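Local coordinates for protein phenazine-1-carboxylate N-methyltransferase (Pseudomonas aeruginosa, PDB 2IP2) that methylates phenazine-1-carboxylate with S-adenosyl-L-methionine to give 5-methyl-phenazine-1-carboxylate, a step in the biosynthesis of the blue virulence pigment pyocyanin, at residues F166-G177 / E189-D198; N233-G244 / A261-E272. All coordinates share one frame; numbering follows the deposited sequence.

Interaction 1 of 2, residues F166-G177 / E189-D198; sequences FRGRSFVDVGGG and EPSARGVMLD
Phe171 lays its ring flat over the backbone of Gly194, with Gly194 CA 3.6 Å from the Phe171 ring centroid and only 9° off the ring normal, a CH-pi contact. Chi1 of 64° tucks CG between the two backbone branches and folds the ring back over the neighbouring strand, where glycine offers no CB to block it; Ala192 CB meets the ring at its edge. On the same face Met196 extends beside Asp173, whose OD2 has its polar partner in Thr182 OG1, by a hydrogen bond, while Met196 CG packs 4.0 Å from Gly176 CA. Leu197 works on the other face, its CD2 4.4 Å from Val174 CB, and its carbonyl takes two amides: Gly176 N comes to Leu197 O at 3.1 Å along a nearly straight bond, and Gly175 N adds a weak one. Beyond it Gly177 N reaches the anti side of the carboxylate oxygen Asp198 OD2 at 3.0 Å, lying 21° out of the carboxylate plane. The glycine-rich turn after strand 170-174 is thus tied to the end of strand 193-198, as expected for a class I methyltransferase, where this loop lies by the S-adenosyl-L-methionine site; Asp198 is a predicted cofactor ligand. At the other end, in the Glu189 conformer given, water 1 lies between Phe166 N and Glu189 OE1. The parallel pair sits mid-sheet: strand 219-223 flanks 193-198, strand 236-240 flanks 170-174, and Thr182 and Ile185 of helix 180-188 cover the Phe171 side.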
loop_
_atom_site.group_PDB
_atom_site.type_symbol
_atom_site.label_atom_id
_atom_site.label_comp_id
_atom_site.label_asym_id
_atom_site.label_seq_id
_atom_site.Cartn_x
_atom_site.Cartn_y
_atom_site.Cartn_z
ATOM N N PHE A 166 -4.839 1.383 -39.082
ATOM C CA PHE A 166 -3.554 1.642 -39.727
ATOM C C PHE A 166 -3.406 0.915 -41.061
ATOM O O PHE A 166 -2.364 1.026 -41.707
ATOM C CB PHE A 166 -2.385 1.287 -38.803
ATOM C CG PHE A 166 -2.240 2.223 -37.657
ATOM C CD1 PHE A 166 -3.030 2.054 -36.519
ATOM C CD2 PHE A 166 -1.287 3.246 -37.689
ATOM C CE1 PHE A 166 -2.906 2.919 -35.420
ATOM C CE2 PHE A 166 -1.136 4.114 -36.598
ATOM C CZ PHE A 166 -1.938 3.947 -35.452
ATOM N N ARG A 167 -4.429 0.145 -41.464
ATOM C CA ARG A 167 -4.343 -0.584 -42.740
ATOM C C ARG A 167 -4.155 0.425 -43.874
ATOM O O ARG A 167 -4.934 1.389 -44.034
ATOM C CB ARG A 167 -5.580 -1.460 -43.019
ATOM C CG ARG A 167 -5.612 -2.793 -42.291
ATOM C CD ARG A 167 -6.964 -3.513 -42.403
ATOM N NE ARG A 167 -8.049 -2.582 -42.057
ATOM C CZ ARG A 167 -9.312 -2.675 -42.469
ATOM N NH1 ARG A 167 -9.698 -3.681 -43.258
ATOM N NH2 ARG A 167 -10.189 -1.750 -42.083
ATOM N N GLY A 168 -3.073 0.224 -44.611
ATOM C CA GLY A 168 -2.803 1.032 -45.789
ATOM C C GLY A 168 -2.142 2.330 -45.418
ATOM O O GLY A 168 -1.564 2.963 -46.283
ATOM N N ARG A 169 -2.197 2.717 -44.140
ATOM C CA ARG A 169 -1.818 4.073 -43.755
ATOM C C ARG A 169 -0.367 4.235 -43.282
ATOM O O ARG A 169 0.326 3.263 -43.004
ATOM C CB ARG A 169 -2.833 4.688 -42.774
ATOM C CG ARG A 169 -4.258 4.856 -43.376
ATOM C CD ARG A 169 -5.304 4.989 -42.270
ATOM N NE ARG A 169 -6.700 4.947 -42.739
ATOM C CZ ARG A 169 -7.365 3.838 -43.099
ATOM N NH1 ARG A 169 -6.790 2.635 -43.070
ATOM N NH2 ARG A 169 -8.621 3.931 -43.510
ATOM N N SER A 170 0.084 5.478 -43.223
ATOM C CA SER A 170 1.437 5.775 -42.751
ATOM C C SER A 170 1.351 6.500 -41.379
ATOM O O SER A 170 0.478 7.329 -41.151
ATOM C CB SER A 170 2.194 6.636 -43.790
ATOM O OG SER A 170 1.635 7.935 -43.959
ATOM N N PHE A 171 2.267 6.211 -40.478
ATOM C CA PHE A 171 2.268 6.988 -39.260
ATOM C C PHE A 171 3.645 7.547 -38.947
ATOM O O PHE A 171 4.639 7.078 -39.516
ATOM C CB PHE A 171 1.737 6.140 -38.102
ATOM C CG PHE A 171 2.594 4.955 -37.779
ATOM C CD1 PHE A 171 3.671 5.085 -36.883
ATOM C CD2 PHE A 171 2.362 3.713 -38.393
ATOM C CE1 PHE A 171 4.472 4.033 -36.564
ATOM C CE2 PHE A 171 3.154 2.608 -38.068
ATOM C CZ PHE A 171 4.220 2.761 -37.156
ATOM N N VAL A 172 3.693 8.535 -38.040
ATOM C CA VAL A 172 4.969 9.124 -37.555
ATOM C C VAL A 172 4.916 9.106 -36.038
ATOM O O VAL A 172 4.015 9.705 -35.437
ATOM C CB VAL A 172 5.217 10.582 -38.114
ATOM C CG1 VAL A 172 6.501 11.232 -37.550
ATOM C CG2 VAL A 172 5.256 10.599 -39.640
ATOM N N ASP A 173 5.850 8.384 -35.434
ATOM C CA ASP A 173 5.946 8.235 -33.997
ATOM C C ASP A 173 6.897 9.341 -33.517
ATOM O O ASP A 173 8.110 9.186 -33.596
ATOM C CB ASP A 173 6.456 6.806 -33.659
ATOM C CG ASP A 173 6.424 6.475 -32.155
ATOM O OD1 ASP A 173 6.208 7.407 -31.359
ATOM O OD2 ASP A 173 6.671 5.270 -31.768
ATOM N N VAL A 174 6.345 10.480 -33.067
ATOM C CA VAL A 174 7.203 11.588 -32.674
ATOM C C VAL A 174 7.671 11.415 -31.188
ATOM O O VAL A 174 6.860 11.296 -30.266
ATOM C CB VAL A 174 6.616 13.031 -33.112
ATOM C CG1 VAL A 174 5.426 12.942 -34.083
ATOM C CG2 VAL A 174 6.285 13.894 -31.980
ATOM N N GLY A 175 8.970 11.373 -30.952
ATOM C CA GLY A 175 9.501 11.115 -29.620
ATOM C C GLY A 175 9.379 9.662 -29.248
ATOM O O GLY A 175 8.997 9.319 -28.126
ATOM N N GLY A 176 9.698 8.783 -30.183
ATOM C CA GLY A 176 9.365 7.371 -29.994
ATOM C C GLY A 176 10.159 6.557 -28.979
ATOM O O GLY A 176 9.730 5.412 -28.629
ATOM N N GLY A 177 11.315 7.092 -28.537
ATOM C CA GLY A 177 12.109 6.417 -27.485
ATOM C C GLY A 177 12.660 5.064 -27.941
ATOM O O GLY A 177 13.321 4.990 -28.977
ATOM N N GLU A 189 -0.699 -4.697 -37.323
ATOM C CA GLU A 189 -1.108 -4.382 -38.674
ATOM C C GLU A 189 0.122 -4.452 -39.566
ATOM O O GLU A 189 0.837 -3.481 -39.735
ATOM C CB GLU A 189 -1.735 -2.968 -38.679
ATOM C CG GLU A 189 -2.936 -2.732 -39.602
ATOM C CD GLU A 189 -4.080 -3.700 -39.353
ATOM O OE1 GLU A 189 -5.100 -3.300 -38.735
ATOM O OE2 GLU A 189 -3.935 -4.873 -39.781
ATOM N N PRO A 190 0.368 -5.644 -40.147
ATOM C CA PRO A 190 1.603 -5.904 -40.884
ATOM C C PRO A 190 1.730 -5.005 -42.124
ATOM O O PRO A 190 2.846 -4.763 -42.599
ATOM C CB PRO A 190 1.470 -7.380 -41.267
ATOM C CG PRO A 190 -0.070 -7.593 -41.329
ATOM C CD PRO A 190 -0.530 -6.817 -40.135
ATOM N N SER A 191 0.616 -4.471 -42.607
ATOM C CA SER A 191 0.650 -3.574 -43.774
ATOM C C SER A 191 0.807 -2.049 -43.431
ATOM O O SER A 191 0.782 -1.173 -44.327
ATOM C CB SER A 191 -0.595 -3.806 -44.616
ATOM O OG SER A 191 -1.579 -2.850 -44.352
ATOM N N ALA A 192 0.937 -1.725 -42.149
ATOM C CA ALA A 192 1.153 -0.330 -41.745
ATOM C C ALA A 192 2.588 0.030 -42.114
ATOM O O ALA A 192 3.448 -0.849 -42.144
ATOM C CB ALA A 192 0.954 -0.181 -40.246
ATOM N N ARG A 193 2.848 1.300 -42.402
ATOM C CA ARG A 193 4.224 1.759 -42.588
ATOM C C ARG A 193 4.415 2.993 -41.722
ATOM O O ARG A 193 3.486 3.782 -41.566
ATOM C CB ARG A 193 4.508 2.135 -44.052
ATOM C CG ARG A 193 4.290 1.004 -45.100
ATOM C CD ARG A 193 5.194 1.141 -46.375
ATOM N NE ARG A 193 5.483 2.528 -46.775
ATOM C CZ ARG A 193 6.707 3.065 -46.826
ATOM N NH1 ARG A 193 7.787 2.345 -46.524
ATOM N NH2 ARG A 193 6.853 4.333 -47.176
ATOM N N GLY A 194 5.612 3.150 -41.162
ATOM C CA GLY A 194 5.829 4.191 -40.185
ATOM C C GLY A 194 7.242 4.721 -40.124
ATOM O O GLY A 194 8.194 4.058 -40.541
ATOM N N VAL A 195 7.347 5.918 -39.563
ATOM C CA VAL A 195 8.610 6.558 -39.252
ATOM C C VAL A 195 8.645 6.876 -37.765
ATOM O O VAL A 195 7.666 7.423 -37.196
ATOM C CB VAL A 195 8.774 7.894 -40.051
ATOM C CG1 VAL A 195 10.069 8.575 -39.671
ATOM C CG2 VAL A 195 8.782 7.604 -41.586
ATOM N N MET A 196 9.749 6.529 -37.130
ATOM C CA MET A 196 9.971 6.975 -35.775
ATOM C C MET A 196 11.033 8.062 -35.754
ATOM O O MET A 196 12.165 7.880 -36.222
ATOM C CB MET A 196 10.431 5.807 -34.904
ATOM C CG MET A 196 10.915 6.213 -33.499
ATOM S SD MET A 196 11.478 4.759 -32.624
ATOM C CE MET A 196 10.074 3.699 -32.944
ATOM N N LEU A 197 10.651 9.188 -35.172
ATOM C CA LEU A 197 11.542 10.309 -34.940
ATOM C C LEU A 197 12.012 10.304 -33.485
ATOM O O LEU A 197 11.232 10.116 -32.565
ATOM C CB LEU A 197 10.765 11.607 -35.191
ATOM C CG LEU A 197 11.488 12.943 -35.013
ATOM C CD1 LEU A 197 12.535 13.143 -36.155
ATOM C CD2 LEU A 197 10.436 14.106 -35.046
ATOM N N ASP A 198 13.286 10.552 -33.280
ATOM C CA ASP A 198 13.785 10.973 -31.975
ATOM C C ASP A 198 15.003 11.844 -32.226
ATOM O O ASP A 198 15.322 12.107 -33.381
ATOM C CB ASP A 198 14.105 9.769 -31.061
ATOM C CG ASP A 198 13.947 10.094 -29.591
ATOM O OD1 ASP A 198 14.329 11.228 -29.170
ATOM O OD2 ASP A 198 13.441 9.208 -28.851
HETATM O O HOH W 1 -5.119 -0.869 -37.307
#

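Interaction 2 of 2, residues N233-G244 / A261-E272; sequences NGDIYLLSRIIG and AMAGDGRVVVIE
From Ile236 paired with Arg267 to Ser240 paired with Ile271, strands 236-240 and 267-272 run parallel, their axes 4.6 Å apart at closest and 18° from aligned. With helix 248-261 between them they form a beta-alpha-beta unit of the Rossmann-like methyltransferase fold. The side chains of Tyr237, Val268, Leu239 and Val270 share one face. Tyr237 carries its start: CG lies anti to the carbonyl carbon (chi1 -77°), which sends the ring obliquely across Met262 so that Tyr237 CE1 touches Met262 CB at 3.4 Å, while Arg267 O lies in the ring plane at its edge. The phenol oxygen has two partners in the chain before the strand: Gly234 N donates to Tyr237 OH at 3.0 Å, and Pro231 O is hydrogen-bonded to it. Further along, the Leu239 side chain passes at a slant over Val268, CD2 to CG1 4.0 Å. On the opposite face Leu238 and Val269 run alongside each other, and Ile236 CG2 meets Val269 CG2 at 3.9 Å; Leu238, Ser240 and Ile271 there also pack on Leu181 of helix 180-188. At the turn, water 2 joins Asp235 OD1 to Gly264 O, while Asp235 OD2 accepts from Ser170 N. Arg267 NE forms a salt bridge with Glu317, NH2 donates to Gly266 O, and the hydrogen bonds within its salt bridge to Asp265 OD1 are weak. Strand 236-240 runs into Arg241, a predicted S-adenosyl-L-methionine ligand, whose amide is hydrogen-bonded to Ile271 O. The Glu272 side chain reaches across to residues 241-244 and meets the Ile243 side chain at about a right angle. Its two oxygens share one amide, Gly244 N lying 3.0 Å from both Glu272 OE1 and Glu272 OE2 in weak bonds, while Glu272 OE2 also sits 3.0 Å from Arg241 CA.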
loop_
_atom_site.group_PDB
_atom_site.type_symbol
_atom_site.label_atom_id
_atom_site.label_comp_id
_atom_site.label_asym_id
_atom_site.label_seq_id
_atom_site.Cartn_x
_atom_site.Cartn_y
_atom_site.Cartn_z
ATOM N N ASN A 233 3.800 14.134 -44.631
ATOM C CA ASN A 233 2.772 13.352 -45.343
ATOM C C ASN A 233 2.222 12.146 -44.571
ATOM O O ASN A 233 1.691 11.223 -45.174
ATOM C CB ASN A 233 3.307 12.882 -46.759
ATOM C CG ASN A 233 2.164 12.692 -47.769
ATOM O OD1 ASN A 233 1.178 13.457 -47.733
ATOM N ND2 ASN A 233 2.269 11.667 -48.652
ATOM N N GLY A 234 2.350 12.157 -43.239
ATOM C CA GLY A 234 1.854 11.069 -42.410
ATOM C C GLY A 234 0.348 11.174 -42.350
ATOM O O GLY A 234 -0.183 12.268 -42.308
ATOM N N ASP A 235 -0.330 10.037 -42.352
ATOM C CA ASP A 235 -1.771 9.967 -42.048
ATOM C C ASP A 235 -2.049 10.101 -40.546
ATOM O O ASP A 235 -3.041 10.733 -40.137
ATOM C CB ASP A 235 -2.385 8.666 -42.583
ATOM C CG ASP A 235 -2.218 8.533 -44.107
ATOM O OD1 ASP A 235 -2.557 9.514 -44.822
ATOM O OD2 ASP A 235 -1.737 7.477 -44.540
ATOM N N ILE A 236 -1.178 9.491 -39.736
ATOM C CA ILE A 236 -1.388 9.502 -38.274
ATOM C C ILE A 236 -0.070 9.948 -37.583
ATOM O O ILE A 236 0.986 9.319 -37.802
ATOM C CB ILE A 236 -1.821 8.105 -37.770
ATOM C CG1 ILE A 236 -3.159 7.699 -38.394
ATOM C CG2 ILE A 236 -1.931 8.125 -36.225
ATOM C CD1 ILE A 236 -3.462 6.210 -38.362
ATOM N N TYR A 237 -0.144 11.009 -36.779
ATOM C CA TYR A 237 1.001 11.544 -35.988
ATOM C C TYR A 237 0.733 11.215 -34.521
ATOM O O TYR A 237 -0.173 11.769 -33.915
ATOM C CB TYR A 237 1.144 13.060 -36.156
ATOM C CG TYR A 237 1.778 13.339 -37.517
ATOM C CD1 TYR A 237 1.046 13.141 -38.701
ATOM C CD2 TYR A 237 3.112 13.760 -37.602
ATOM C CE1 TYR A 237 1.673 13.360 -39.951
ATOM C CE2 TYR A 237 3.722 13.988 -38.839
ATOM C CZ TYR A 237 2.990 13.779 -40.002
ATOM O OH TYR A 237 3.619 13.970 -41.236
ATOM N N LEU A 238 1.558 10.323 -33.984
ATOM C CA LEU A 238 1.396 9.803 -32.605
ATOM C C LEU A 238 2.305 10.619 -31.727
ATOM O O LEU A 238 3.517 10.704 -31.994
ATOM C CB LEU A 238 1.868 8.360 -32.616
ATOM C CG LEU A 238 1.117 7.441 -33.567
ATOM C CD1 LEU A 238 2.020 6.240 -33.887
ATOM C CD2 LEU A 238 -0.292 7.114 -33.086
ATOM N N LEU A 239 1.724 11.223 -30.679
ATOM C CA LEU A 239 2.400 12.044 -29.692
ATOM C C LEU A 239 2.207 11.339 -28.337
ATOM O O LEU A 239 1.243 11.611 -27.642
ATOM C CB LEU A 239 1.753 13.472 -29.643
ATOM C CG LEU A 239 2.331 14.521 -30.611
ATOM C CD1 LEU A 239 2.437 13.988 -32.048
ATOM C CD2 LEU A 239 1.529 15.860 -30.568
ATOM N N SER A 240 3.087 10.377 -28.028
ATOM C CA SER A 240 2.883 9.497 -26.871
ATOM C C SER A 240 3.800 9.970 -25.782
ATOM O O SER A 240 5.035 9.995 -25.957
ATOM C CB SER A 240 3.186 8.038 -27.240
ATOM O OG SER A 240 3.188 7.157 -26.108
ATOM N N ARG A 241 3.204 10.366 -24.666
ATOM C CA ARG A 241 3.974 10.821 -23.518
ATOM C C ARG A 241 5.020 11.859 -23.924
ATOM O O ARG A 241 6.156 11.783 -23.487
ATOM C CB ARG A 241 4.664 9.624 -22.842
ATOM C CG ARG A 241 3.704 8.621 -22.296
ATOM C CD ARG A 241 4.355 7.763 -21.196
ATOM N NE ARG A 241 4.704 6.406 -21.647
ATOM C CZ ARG A 241 3.822 5.415 -21.809
ATOM N NH1 ARG A 241 2.526 5.632 -21.577
ATOM N NH2 ARG A 241 4.225 4.201 -22.207
ATOM N N ILE A 242 4.634 12.794 -24.790
ATOM C CA ILE A 242 5.561 13.793 -25.280
ATOM C C ILE A 242 5.108 15.212 -24.888
ATOM O O ILE A 242 5.911 16.019 -24.494
ATOM C CB ILE A 242 5.889 13.600 -26.802
ATOM C CG1 ILE A 242 7.302 14.112 -27.129
ATOM C CG2 ILE A 242 4.824 14.223 -27.688
ATOM C CD1 ILE A 242 8.491 13.198 -26.666
ATOM N N ILE A 243 3.831 15.500 -24.991
ATOM C CA ILE A 243 3.327 16.830 -24.674
ATOM C C ILE A 243 3.516 17.179 -23.176
ATOM O O ILE A 243 3.899 18.316 -22.829
ATOM C CB ILE A 243 1.852 16.951 -25.140
ATOM C CG1 ILE A 243 1.793 17.045 -26.668
ATOM C CG2 ILE A 243 1.118 18.132 -24.481
ATOM C CD1 ILE A 243 2.551 18.241 -27.269
ATOM N N GLY A 244 3.281 16.185 -22.310
ATOM C CA GLY A 244 3.370 16.364 -20.843
ATOM C C GLY A 244 4.628 17.080 -20.390
ATOM O O GLY A 244 4.643 17.799 -19.380
ATOM N N ALA A 261 2.714 19.320 -41.716
ATOM C CA ALA A 261 3.421 18.188 -42.345
ATOM C C ALA A 261 2.492 17.092 -42.800
ATOM O O ALA A 261 2.757 16.398 -43.792
ATOM C CB ALA A 261 4.456 17.634 -41.390
ATOM N N MET A 262 1.377 16.951 -42.085
ATOM C CA MET A 262 0.493 15.810 -42.257
ATOM C C MET A 262 -0.248 15.819 -43.594
ATOM O O MET A 262 -0.416 16.883 -44.174
ATOM C CB MET A 262 -0.480 15.732 -41.082
ATOM C CG MET A 262 -1.540 16.789 -41.057
ATOM S SD MET A 262 -2.622 16.465 -39.669
ATOM C CE MET A 262 -3.715 17.876 -39.774
ATOM N N ALA A 263 -0.639 14.627 -44.064
ATOM C CA ALA A 263 -1.532 14.435 -45.228
ATOM C C ALA A 263 -2.915 15.070 -45.061
ATOM O O ALA A 263 -3.313 15.401 -43.931
ATOM C CB ALA A 263 -1.688 12.943 -45.511
ATOM N N GLY A 264 -3.647 15.224 -46.185
ATOM C CA GLY A 264 -5.063 15.586 -46.174
ATOM C C GLY A 264 -5.899 14.662 -45.288
ATOM O O GLY A 264 -5.868 13.436 -45.447
ATOM N N ASP A 265 -6.656 15.240 -44.352
ATOM C CA ASP A 265 -7.489 14.402 -43.481
ATOM C C ASP A 265 -6.601 13.591 -42.484
ATOM O O ASP A 265 -7.059 12.580 -41.914
ATOM C CB ASP A 265 -8.380 13.483 -44.359
ATOM C CG ASP A 265 -9.302 12.581 -43.568
ATOM O OD1 ASP A 265 -10.269 13.107 -42.971
ATOM O OD2 ASP A 265 -9.105 11.337 -43.598
ATOM N N GLY A 266 -5.348 14.047 -42.283
ATOM C CA GLY A 266 -4.430 13.405 -41.310
ATOM C C GLY A 266 -4.962 13.596 -39.900
ATOM O O GLY A 266 -5.849 14.439 -39.670
ATOM N N ARG A 267 -4.389 12.854 -38.936
ATOM C CA ARG A 267 -4.842 12.952 -37.551
ATOM C C ARG A 267 -3.602 13.149 -36.705
ATOM O O ARG A 267 -2.551 12.650 -37.054
ATOM C CB ARG A 267 -5.580 11.665 -37.079
ATOM C CG ARG A 267 -6.987 11.385 -37.736
ATOM C CD ARG A 267 -7.885 12.637 -37.578
ATOM N NE ARG A 267 -9.259 12.474 -38.059
ATOM C CZ ARG A 267 -9.698 12.931 -39.241
ATOM N NH1 ARG A 267 -10.961 12.756 -39.587
ATOM N NH2 ARG A 267 -8.875 13.552 -40.089
ATOM N N VAL A 268 -3.744 13.913 -35.625
ATOM C CA VAL A 268 -2.760 13.916 -34.545
ATOM C C VAL A 268 -3.413 13.127 -33.411
ATOM O O VAL A 268 -4.626 13.259 -33.147
ATOM C CB VAL A 268 -2.358 15.337 -34.112
ATOM C CG1 VAL A 268 -1.802 15.360 -32.699
ATOM C CG2 VAL A 268 -1.320 15.939 -35.094
ATOM N N VAL A 269 -2.619 12.251 -32.782
ATOM C CA VAL A 269 -3.145 11.352 -31.758
ATOM C C VAL A 269 -2.237 11.510 -30.524
ATOM O O VAL A 269 -1.039 11.195 -30.579
ATOM C CB VAL A 269 -3.153 9.864 -32.245
ATOM C CG1 VAL A 269 -3.470 8.876 -31.041
ATOM C CG2 VAL A 269 -4.150 9.672 -33.425
ATOM N N VAL A 270 -2.800 12.071 -29.451
ATOM C CA VAL A 270 -2.065 12.318 -28.231
ATOM C C VAL A 270 -2.381 11.164 -27.268
ATOM O O VAL A 270 -3.569 10.832 -27.010
ATOM C CB VAL A 270 -2.522 13.625 -27.599
ATOM C CG1 VAL A 270 -1.833 13.827 -26.260
ATOM C CG2 VAL A 270 -2.278 14.840 -28.562
ATOM N N ILE A 271 -1.336 10.494 -26.792
ATOM C CA ILE A 271 -1.540 9.358 -25.882
ATOM C C ILE A 271 -0.870 9.792 -24.616
ATOM O O ILE A 271 0.349 9.967 -24.626
ATOM C CB ILE A 271 -0.875 8.082 -26.441
ATOM C CG1 ILE A 271 -1.461 7.737 -27.807
ATOM C CG2 ILE A 271 -1.034 6.918 -25.468
ATOM C CD1 ILE A 271 -0.464 7.019 -28.703
ATOM N N GLU A 272 -1.650 10.019 -23.534
ATOM C CA GLU A 272 -1.075 10.582 -22.319
ATOM C C GLU A 272 -2.001 10.364 -21.142
ATOM O O GLU A 272 -3.213 10.253 -21.327
ATOM C CB GLU A 272 -0.743 12.077 -22.467
ATOM C CG GLU A 272 0.593 12.424 -21.712
ATOM C CD GLU A 272 1.482 13.440 -22.402
ATOM O OE1 GLU A 272 0.967 14.429 -22.962
ATOM O OE2 GLU A 272 2.730 13.274 -22.354
HETATM O O HOH W 2 -4.488 11.274 -43.927
#

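In the fold
Reading from the N terminus, interaction 1 comes first: strand 170-174 leads through helix 180-188 into strand 193-198, and their pairing closes that loop. The chain then adds strand 219-223 on the outer side of 193-198 before returning past 170-174 to strand 236-240. Interaction 2 closes the next unit, over helix 248-261 to strand 267-272. The two are in series, neither nested nor crossed, yet they join side by side where strand 170-174 borders 236-240, with Val172 bonded to Ile236 and Leu238. Together they hold four adjacent parallel strands, and the ends bearing Asp198 and Arg241 gather around the predicted cofactor site.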